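Local coordinates for enoyl-CoA hydratase (Mycobacterium tuberculosis, PDB 4JJT), which probably acts as a lyase of the crotonase-like family, adding water across the double bond of enoyl-CoA thioesters, at residues I116-A121 and V176-L181. Numbering follows the deposited sequence.
Sequences IASEHA and VAHDQL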
ATOM      1  N   ILE A 116     -22.053   0.591 -20.328  1.00 35.48           N
ATOM      2  CA  ILE A 116     -22.615   1.206 -21.525  1.00 27.28           C
ATOM      3  C   ILE A 116     -23.926   1.891 -21.157  1.00 26.42           C
ATOM      4  O   ILE A 116     -24.856   1.249 -20.675  1.00 25.63           O
ATOM      5  CB  ILE A 116     -22.874   0.165 -22.627  1.00 30.38           C
ATOM      6  CG1 ILE A 116     -21.552  -0.429 -23.118  1.00 29.72           C
ATOM      7  CG2 ILE A 116     -23.635   0.794 -23.783  1.00 38.10           C
ATOM      8  CD1 ILE A 116     -21.731  -1.611 -24.025  1.00 35.51           C
ATOM      9  N   ALA A 117     -23.990   3.199 -21.376  1.00 28.10           N
ATOM     10  CA  ALA A 117     -25.116   3.992 -20.904  1.00 31.90           C
ATOM     11  C   ALA A 117     -26.131   4.321 -21.991  1.00 33.53           C
ATOM     12  O   ALA A 117     -25.770   4.628 -23.128  1.00 36.26           O
ATOM     13  CB  ALA A 117     -24.616   5.272 -20.245  1.00 22.99           C
ATOM     14  N   SER A 118     -27.407   4.241 -21.631  1.00 36.31           N
ATOM     15  CA  SER A 118     -28.471   4.768 -22.470  1.00 27.34           C
ATOM     16  C   SER A 118     -28.440   6.280 -22.354  1.00 32.79           C
ATOM     17  O   SER A 118     -27.829   6.825 -21.435  1.00 37.36           O
ATOM     18  CB  SER A 118     -29.832   4.241 -22.014  1.00 28.20           C
ATOM     19  OG  SER A 118     -30.883   4.976 -22.606  1.00 30.24           O
ATOM     20  N   GLU A 119     -29.100   6.964 -23.281  1.00 37.05           N
ATOM     21  CA  GLU A 119     -29.230   8.413 -23.205  1.00 37.75           C
ATOM     22  C   GLU A 119     -30.060   8.808 -21.987  1.00 38.40           C
ATOM     23  O   GLU A 119     -30.046   9.959 -21.553  1.00 40.98           O
ATOM     24  CB  GLU A 119     -29.880   8.950 -24.481  1.00 40.74           C
ATOM     25  CG  GLU A 119     -31.207   8.293 -24.818  1.00 44.84           C
ATOM     26  CD  GLU A 119     -31.777   8.771 -26.138  1.00 48.67           C
ATOM     27  OE1 GLU A 119     -32.494   7.985 -26.795  1.00 39.91           O
ATOM     28  OE2 GLU A 119     -31.515   9.932 -26.523  1.00 56.90           O
ATOM     29  N   HIS A 120     -30.778   7.832 -21.440  1.00 35.08           N
ATOM     30  CA  HIS A 120     -31.656   8.048 -20.298  1.00 32.55           C
ATOM     31  C   HIS A 120     -30.987   7.662 -18.988  1.00 32.84           C
ATOM     32  O   HIS A 120     -31.581   7.797 -17.919  1.00 38.30           O
ATOM     33  CB  HIS A 120     -32.942   7.244 -20.470  1.00 36.21           C
ATOM     34  CG  HIS A 120     -33.738   7.641 -21.673  1.00 40.32           C
ATOM     35  ND1 HIS A 120     -33.837   8.948 -22.093  1.00 43.77           N
ATOM     36  CD2 HIS A 120     -34.458   6.904 -22.551  1.00 41.43           C
ATOM     37  CE1 HIS A 120     -34.594   9.003 -23.178  1.00 43.56           C
ATOM     38  NE2 HIS A 120     -34.981   7.777 -23.474  1.00 44.20           N
ATOM     39  N   ALA A 121     -29.751   7.184 -19.072  1.00 28.12           N
ATOM     40  CA  ALA A 121     -29.017   6.775 -17.882  1.00 26.44           C
ATOM     41  C   ALA A 121     -28.728   7.951 -16.951  1.00 27.46           C
ATOM     42  O   ALA A 121     -28.307   9.024 -17.389  1.00 32.91           O
ATOM     43  CB  ALA A 121     -27.728   6.073 -18.271  1.00 24.89           C
ATOM     44  N   VAL A 176     -25.351   5.544 -25.974  1.00 34.19           N
ATOM     45  CA  VAL A 176     -26.052   5.239 -27.214  1.00 33.33           C
ATOM     46  C   VAL A 176     -27.538   5.551 -27.105  1.00 39.41           C
ATOM     47  O   VAL A 176     -28.058   5.753 -26.007  1.00 39.56           O
ATOM     48  CB  VAL A 176     -25.886   3.756 -27.590  1.00 33.39           C
ATOM     49  CG1 VAL A 176     -24.415   3.419 -27.760  1.00 28.85           C
ATOM     50  CG2 VAL A 176     -26.518   2.870 -26.532  1.00 27.91           C
ATOM     51  N   ALA A 177     -28.216   5.599 -28.250  1.00 41.41           N
ATOM     52  CA  ALA A 177     -29.662   5.779 -28.274  1.00 37.64           C
ATOM     53  C   ALA A 177     -30.317   4.619 -27.540  1.00 37.10           C
ATOM     54  O   ALA A 177     -29.821   3.495 -27.587  1.00 38.23           O
ATOM     55  CB  ALA A 177     -30.165   5.862 -29.705  1.00 38.09           C
ATOM     56  N   HIS A 178     -31.429   4.899 -26.869  1.00 34.37           N
ATOM     57  CA  HIS A 178     -32.040   3.960 -25.930  1.00 39.21           C
ATOM     58  C   HIS A 178     -32.289   2.557 -26.488  1.00 40.06           C
ATOM     59  O   HIS A 178     -31.962   1.562 -25.848  1.00 32.56           O
ATOM     60  CB  HIS A 178     -33.343   4.532 -25.373  1.00 39.62           C
ATOM     61  CG  HIS A 178     -33.924   3.720 -24.259  1.00 45.07           C
ATOM     62  ND1 HIS A 178     -33.331   3.634 -23.018  1.00 44.55           N
ATOM     63  CD2 HIS A 178     -35.030   2.942 -24.202  1.00 36.26           C
ATOM     64  CE1 HIS A 178     -34.052   2.847 -22.241  1.00 33.36           C
ATOM     65  NE2 HIS A 178     -35.091   2.414 -22.937  1.00 38.85           N
ATOM     66  N   ASP A 179     -32.861   2.482 -27.683  1.00 40.72           N
ATOM     67  CA  ASP A 179     -33.191   1.193 -28.284  1.00 43.35           C
ATOM     68  C   ASP A 179     -31.960   0.472 -28.834  1.00 34.93           C
ATOM     69  O   ASP A 179     -32.061  -0.655 -29.325  1.00 49.87           O
ATOM     70  CB  ASP A 179     -34.242   1.364 -29.380  1.00 57.26           C
ATOM     71  CG  ASP A 179     -35.564   1.879 -28.844  1.00 70.86           C
ATOM     72  OD1 ASP A 179     -35.816   1.730 -27.629  1.00 69.35           O
ATOM     73  OD2 ASP A 179     -36.358   2.429 -29.638  1.00 77.02           O
ATOM     74  N   GLN A 180     -30.806   1.127 -28.753  1.00 41.58           N
ATOM     75  CA  GLN A 180     -29.563   0.541 -29.231  1.00 32.49           C
ATOM     76  C   GLN A 180     -28.710   0.042 -28.072  1.00 32.89           C
ATOM     77  O   GLN A 180     -27.625  -0.502 -28.280  1.00 30.06           O
ATOM     78  CB  GLN A 180     -28.766   1.561 -30.044  1.00 32.89           C
ATOM     79  CG  GLN A 180     -29.477   2.110 -31.268  1.00 35.25           C
ATOM     80  CD  GLN A 180     -29.392   1.180 -32.456  1.00 36.17           C
ATOM     81  OE1 GLN A 180     -28.826   0.091 -32.367  1.00 42.76           O
ATOM     82  NE2 GLN A 180     -29.952   1.606 -33.579  1.00 38.37           N
ATOM     83  N   LEU A 181     -29.203   0.231 -26.851  1.00 33.10           N
ATOM     84  CA  LEU A 181     -28.446  -0.116 -25.648  1.00 27.87           C
ATOM     85  C   LEU A 181     -28.036  -1.586 -25.589  1.00 27.20           C
ATOM     86  O   LEU A 181     -26.848  -1.902 -25.610  1.00 32.04           O
ATOM     87  CB  LEU A 181     -29.232   0.254 -24.387  1.00 27.78           C
ATOM     88  CG  LEU A 181     -28.583  -0.221 -23.084  1.00 30.35           C
ATOM     89  CD1 LEU A 181     -27.251   0.476 -22.854  1.00 24.79           C
ATOM     90  CD2 LEU A 181     -29.516   0.002 -21.913  1.00 27.40           C
TER
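The hydroxyl of S118 is gripped from two directions. OG meets ND1 of H178 at 2.8 Å, at the edge of the histidine ring and in its plane, in a hydrogen bond that could run either way, while the backbone N of H120 donates to the same OG almost straight (172°), making an ST turn within the type I turn S118-A121. OG lies anti to the backbone N of its own residue (chi1 166°), which carries it across to the histidine. NE2 of H178 is hydrogen-bonded to D61, and with both nitrogens engaged the ring's rotation is set. The H120 side chain crosses H178 at about a right angle, CD2 lying 3.5 Å from ND1 of H178, and the rings meet obliquely, planes 45° apart. E119 reaches back along an extended chain; its OE1 accepts from N of H178 at 3.3 Å, the N-H arriving from above the carboxylate plane. Before the turn, V176 N donates to A117 O at 3.0 Å, joining strand 174-176, outermost within the chain, to its parallel neighbour 114-118 in the crotonase-type sheet. CD1 of L181, at the start of helix 181-193, packs 3.7 Å from CG2 of I116. D61 probably takes a proton from NE2, which would leave ND1 of a neutral H178 to accept from S118.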